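MxaA (Stigmatella aurantiaca, PDB 4W4T) works in the polyketide–peptide myxalamid pathway as a peptide synthetase whose terminal reductase domain, the part in this crystal, binds NADPH and probably releases the product by reduction. Local coordinates at residues V295-R300 with K386-T391; Y308-P313 with G382-A387. All coordinates share one frame; numbering follows the deposited sequence.

Contact 1: V295-R300 with K386-T391; sequences VDLSMR and KALGGT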
loop_
_atom_site.group_PDB
_atom_site.type_symbol
_atom_site.label_atom_id
_atom_site.label_comp_id
_atom_site.label_asym_id
_atom_site.label_seq_id
_atom_site.Cartn_x
_atom_site.Cartn_y
_atom_site.Cartn_z
ATOM N N VAL A 295 -21.420 26.957 0.635
ATOM C CA VAL A 295 -22.785 27.363 0.309
ATOM C C VAL A 295 -22.912 28.882 0.388
ATOM O O VAL A 295 -23.448 29.493 -0.523
ATOM C CB VAL A 295 -23.820 26.679 1.224
ATOM C CG1 VAL A 295 -25.224 27.264 0.989
ATOM C CG2 VAL A 295 -23.828 25.180 0.975
ATOM N N ASP A 296 -22.385 29.503 1.418
ATOM C CA ASP A 296 -22.410 30.939 1.548
ATOM C C ASP A 296 -21.783 31.629 0.366
ATOM O O ASP A 296 -22.354 32.480 -0.191
ATOM C CB ASP A 296 -21.727 31.385 2.844
ATOM C CG ASP A 296 -22.631 31.273 4.044
ATOM O OD1 ASP A 296 -23.817 31.103 3.910
ATOM O OD2 ASP A 296 -22.176 31.413 5.142
ATOM N N LEU A 297 -20.589 31.223 -0.004
ATOM C CA LEU A 297 -19.868 31.865 -1.104
ATOM C C LEU A 297 -20.578 31.627 -2.432
ATOM O O LEU A 297 -20.588 32.498 -3.299
ATOM C CB LEU A 297 -18.434 31.356 -1.191
ATOM C CG LEU A 297 -17.530 31.808 -0.035
ATOM C CD1 LEU A 297 -16.304 30.898 0.046
ATOM C CD2 LEU A 297 -17.111 33.267 -0.234
ATOM N N SER A 298 -21.176 30.450 -2.578
ATOM C CA SER A 298 -21.838 30.107 -3.840
ATOM C C SER A 298 -23.033 31.013 -4.093
ATOM O O SER A 298 -23.521 31.109 -5.221
ATOM C CB SER A 298 -22.292 28.650 -3.841
ATOM O OG SER A 298 -23.401 28.450 -2.978
HETATM N N MSE A 299 -23.511 31.673 -3.046
HETATM C CA MSE A 299 -24.739 32.435 -3.181
HETATM C C MSE A 299 -24.498 33.923 -3.315
HETATM O O MSE A 299 -25.447 34.708 -3.371
HETATM C CB MSE A 299 -25.656 32.128 -2.015
HETATM C CG MSE A 299 -25.998 30.663 -2.024
HETATM SE SE MSE A 299 -27.693 30.298 -1.208
HETATM C CE MSE A 299 -27.231 30.941 0.562
ATOM N N ARG A 300 -23.230 34.296 -3.415
ATOM C CA ARG A 300 -22.846 35.676 -3.646
ATOM C C ARG A 300 -22.458 35.834 -5.106
ATOM O O ARG A 300 -21.576 35.126 -5.588
ATOM C CB ARG A 300 -21.690 36.079 -2.730
ATOM C CG ARG A 300 -22.008 35.974 -1.237
ATOM C CD ARG A 300 -20.753 36.174 -0.397
ATOM N NE ARG A 300 -19.981 37.337 -0.833
ATOM C CZ ARG A 300 -20.206 38.570 -0.403
ATOM N NH1 ARG A 300 -21.174 38.791 0.477
ATOM N NH2 ARG A 300 -19.465 39.576 -0.847
ATOM N N LYS A 386 -13.279 38.382 4.203
ATOM C CA LYS A 386 -14.103 39.526 3.792
ATOM C C LYS A 386 -15.469 39.103 3.270
ATOM O O LYS A 386 -16.498 39.639 3.697
ATOM C CB LYS A 386 -13.398 40.370 2.728
ATOM C CG LYS A 386 -12.001 40.809 3.101
ATOM C CD LYS A 386 -11.471 41.910 2.175
ATOM C CE LYS A 386 -9.968 42.121 2.378
ATOM N NZ LYS A 386 -9.160 41.532 1.269
ATOM N N ALA A 387 -15.494 38.131 2.363
ATOM C CA ALA A 387 -16.747 37.752 1.733
ATOM C C ALA A 387 -17.739 37.179 2.755
ATOM O O ALA A 387 -18.952 37.263 2.563
ATOM C CB ALA A 387 -16.497 36.744 0.594
ATOM N N LEU A 388 -17.222 36.606 3.841
ATOM C CA LEU A 388 -18.082 35.978 4.838
ATOM C C LEU A 388 -18.411 36.892 6.035
ATOM O O LEU A 388 -19.138 36.486 6.926
ATOM C CB LEU A 388 -17.442 34.696 5.360
ATOM C CG LEU A 388 -17.289 33.569 4.327
ATOM C CD1 LEU A 388 -16.769 32.325 5.013
ATOM C CD2 LEU A 388 -18.604 33.293 3.620
ATOM N N GLY A 389 -17.872 38.103 6.047
ATOM C CA GLY A 389 -17.933 38.950 7.239
ATOM C C GLY A 389 -19.338 39.321 7.695
ATOM O O GLY A 389 -19.579 39.538 8.890
ATOM N N GLY A 390 -20.269 39.398 6.747
ATOM C CA GLY A 390 -21.653 39.714 7.057
ATOM C C GLY A 390 -22.479 38.464 7.287
ATOM O O GLY A 390 -23.686 38.543 7.515
ATOM N N THR A 391 -21.832 37.300 7.202
ATOM C CA THR A 391 -22.491 36.022 7.482
ATOM C C THR A 391 -22.154 35.541 8.890
ATOM O O THR A 391 -21.296 36.114 9.556
ATOM C CB THR A 391 -22.056 34.902 6.505
ATOM O OG1 THR A 391 -20.746 34.443 6.875
ATOM C CG2 THR A 391 -22.046 35.390 5.054
#
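The carbonyl oxygen of L388 is gripped by two donors from T391, and both residues also face D296 on the other segment. T391 OG1 reaches L388 O at 2.6 Å, in the carbonyl plane and on a lone pair, while T391 N closes the type I turn 388-391 on L388 O at 2.8 Å. T391 OG1 stands between its own backbone N and carbonyl carbon (chi1 76°), which turns it back toward L388 O, and it is hydrogen-bonded to T393 N as well. D296 comes to this turn from the opposite direction, its OD2 3.7 Å from T391 CB. The carboxylate finds its polar partners elsewhere: OD1 in a salt bridge with R78, OD2 in a hydrogen bond with T393 OG1. Beneath it the contact is apolar: D296 CB meets L388 CD2 at 3.7 Å, and L297 CD2 abuts A387 CB at 3.6 Å. The side chains of L297 and L388 cross at about a right angle. R300, its chain bent at chi3 (47°), lays one guanidinium face over A387 O. The oxygen sits 3.2 Å above that plane, and the poor angle at NH1 rules out a hydrogen bond. The arrangement is packing, mostly of side chains, between the last turn of helix 287-298 with the loop after it and the last part of helix 382-388 with its following turn, on the flank of the parallel sheet of a Rossmann fold.

Contact 2: Y308-P313 with G382-A387; sequences YHLVNP and GDTLKA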
loop_
_atom_site.group_PDB
_atom_site.type_symbol
_atom_site.label_atom_id
_atom_site.label_comp_id
_atom_site.label_asym_id
_atom_site.label_seq_id
_atom_site.Cartn_x
_atom_site.Cartn_y
_atom_site.Cartn_z
ATOM N N TYR A 308 -11.438 30.887 -3.490
ATOM C CA TYR A 308 -11.396 31.034 -2.038
ATOM C C TYR A 308 -10.674 29.877 -1.369
ATOM O O TYR A 308 -10.832 28.716 -1.744
ATOM C CB TYR A 308 -12.813 31.168 -1.470
ATOM C CG TYR A 308 -13.533 32.359 -2.057
ATOM C CD1 TYR A 308 -13.379 33.625 -1.507
ATOM C CD2 TYR A 308 -14.326 32.222 -3.193
ATOM C CE1 TYR A 308 -14.020 34.732 -2.053
ATOM C CE2 TYR A 308 -14.972 33.319 -3.746
ATOM C CZ TYR A 308 -14.817 34.568 -3.177
ATOM O OH TYR A 308 -15.452 35.659 -3.731
ATOM N N HIS A 309 -9.864 30.220 -0.377
ATOM C CA HIS A 309 -9.158 29.223 0.406
ATOM C C HIS A 309 -9.939 28.933 1.662
ATOM O O HIS A 309 -10.010 29.767 2.571
ATOM C CB HIS A 309 -7.751 29.702 0.734
ATOM C CG HIS A 309 -6.827 29.690 -0.441
ATOM N ND1 HIS A 309 -5.623 30.363 -0.456
ATOM C CD2 HIS A 309 -6.934 29.087 -1.651
ATOM C CE1 HIS A 309 -5.025 30.167 -1.617
ATOM N NE2 HIS A 309 -5.797 29.390 -2.358
ATOM N N LEU A 310 -10.550 27.755 1.712
ATOM C CA LEU A 310 -11.352 27.393 2.868
ATOM C C LEU A 310 -10.469 26.644 3.849
ATOM O O LEU A 310 -10.531 25.422 3.970
ATOM C CB LEU A 310 -12.571 26.569 2.453
ATOM C CG LEU A 310 -13.405 27.259 1.373
ATOM C CD1 LEU A 310 -14.698 26.474 1.093
ATOM C CD2 LEU A 310 -13.715 28.697 1.773
ATOM N N VAL A 311 -9.627 27.420 4.521
ATOM C CA VAL A 311 -8.654 26.925 5.477
ATOM C C VAL A 311 -8.870 27.624 6.805
ATOM O O VAL A 311 -9.467 28.696 6.864
ATOM C CB VAL A 311 -7.212 27.174 4.999
ATOM C CG1 VAL A 311 -6.973 26.495 3.629
ATOM C CG2 VAL A 311 -6.951 28.676 4.895
ATOM N N ASN A 312 -8.379 27.016 7.872
ATOM C CA ASN A 312 -8.404 27.659 9.172
ATOM C C ASN A 312 -7.453 28.853 9.150
ATOM O O ASN A 312 -6.261 28.693 8.884
ATOM C CB ASN A 312 -8.021 26.663 10.266
ATOM C CG ASN A 312 -8.526 27.083 11.637
ATOM O OD1 ASN A 312 -8.573 28.270 11.948
ATOM N ND2 ASN A 312 -8.921 26.114 12.448
ATOM N N PRO A 313 -7.979 30.061 9.418
ATOM C CA PRO A 313 -7.134 31.260 9.490
ATOM C C PRO A 313 -6.062 31.161 10.581
ATOM O O PRO A 313 -5.033 31.834 10.492
ATOM C CB PRO A 313 -8.135 32.381 9.817
ATOM C CG PRO A 313 -9.466 31.834 9.428
ATOM C CD PRO A 313 -9.390 30.369 9.707
ATOM N N GLY A 382 -7.763 35.855 3.195
ATOM C CA GLY A 382 -8.290 37.192 3.394
ATOM C C GLY A 382 -9.523 37.490 2.555
ATOM O O GLY A 382 -10.429 38.175 3.028
ATOM N N ASP A 383 -9.568 36.979 1.322
ATOM C CA ASP A 383 -10.744 37.182 0.465
ATOM C C ASP A 383 -11.960 36.414 0.976
ATOM O O ASP A 383 -13.094 36.890 0.892
ATOM C CB ASP A 383 -10.440 36.785 -0.979
ATOM C CG ASP A 383 -9.391 37.670 -1.611
ATOM O OD1 ASP A 383 -9.099 38.736 -1.027
ATOM O OD2 ASP A 383 -8.862 37.316 -2.683
ATOM N N THR A 384 -11.729 35.224 1.517
ATOM C CA THR A 384 -12.806 34.479 2.144
ATOM C C THR A 384 -13.327 35.213 3.383
ATOM O O THR A 384 -14.530 35.347 3.579
ATOM C CB THR A 384 -12.352 33.083 2.550
ATOM O OG1 THR A 384 -11.870 32.387 1.386
ATOM C CG2 THR A 384 -13.513 32.320 3.170
ATOM N N LEU A 385 -12.404 35.676 4.222
ATOM C CA LEU A 385 -12.790 36.353 5.459
ATOM C C LEU A 385 -13.689 37.561 5.164
ATOM O O LEU A 385 -14.753 37.722 5.782
ATOM C CB LEU A 385 -11.543 36.776 6.234
ATOM C CG LEU A 385 -11.757 37.121 7.708
ATOM C CD1 LEU A 385 -11.905 35.854 8.571
ATOM C CD2 LEU A 385 -10.616 38.013 8.223
ATOM N N LYS A 386 -13.279 38.382 4.203
ATOM C CA LYS A 386 -14.103 39.526 3.792
ATOM C C LYS A 386 -15.469 39.103 3.270
ATOM O O LYS A 386 -16.498 39.639 3.697
ATOM C CB LYS A 386 -13.398 40.370 2.728
ATOM C CG LYS A 386 -12.001 40.809 3.101
ATOM C CD LYS A 386 -11.471 41.910 2.175
ATOM C CE LYS A 386 -9.968 42.121 2.378
ATOM N NZ LYS A 386 -9.160 41.532 1.269
ATOM N N ALA A 387 -15.494 38.131 2.363
ATOM C CA ALA A 387 -16.747 37.752 1.733
ATOM C C ALA A 387 -17.739 37.179 2.755
ATOM O O ALA A 387 -18.952 37.263 2.563
ATOM C CB ALA A 387 -16.497 36.744 0.594
#
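The Y308 ring turns its edge to helix 382-388: the D383-T384 peptide bond meets that edge, its atoms D383 C and T384 N in the ring plane, with Y308 CE1 3.8 Å from D383 O. A387 CB approaches obliquely at 4.1 Å from Y308 CE1, and L297 of helix 287-298 lies over one face of the ring. Y308 belongs to strand 307-310 of the parallel Rossmann sheet, its backbone bonded to I241 and R243 of the neighbouring strand. The helix segment runs across this strand almost perpendicularly, at 88°, with the two axes 7.1 Å apart. T384 stands at the crossing, as the nearest pair of CA atoms, in Y308 and T384, confirms. Its first torsion (chi1 -58°) puts OG1 beside the backbone N and splits the branches: OG1 packs against Y308 CB at 3.2 Å, and CG2 is left for L310. The hydroxyl has its polar partner in E204 OE2, which is also hydrogen-bonded to H309 N, while E204 OE1 is bonded to D383 N. One carboxylate thus joins the strand backbone to the first turn of the helix and holds the T384 hydroxyl on the strand side. H309 supplies a second polar tie, its ND1 bonded to D380 O just before the helix. Beyond, the chain leaves the sheet through an inverse gamma turn centred on L310, closed by a weak bond from V311 N to H309 O. L310 and T384 meet as side chains crossing at about a right angle, with L310 CD2 3.9 Å from T384 CG2.

From the N terminus, the chain first passes through helix 287-298, which gives contact 1 its first segment, then turns directly into strand 307-310, the first side of contact 2. It next makes a long excursion through helices and the short strand 333-336 before returning as helix 382-388, which both contacts share through K386 and A387. Contact 2 therefore closes the inner loop and contact 1 the outer one, without crossing. Their centres are 10 Å apart, and they touch directly: L297 CD1 of contact 1 packs at 3.8 Å against L310 CD2 of contact 2. Together they tie helix 382-388 to both a sheet strand and the helix preceding it.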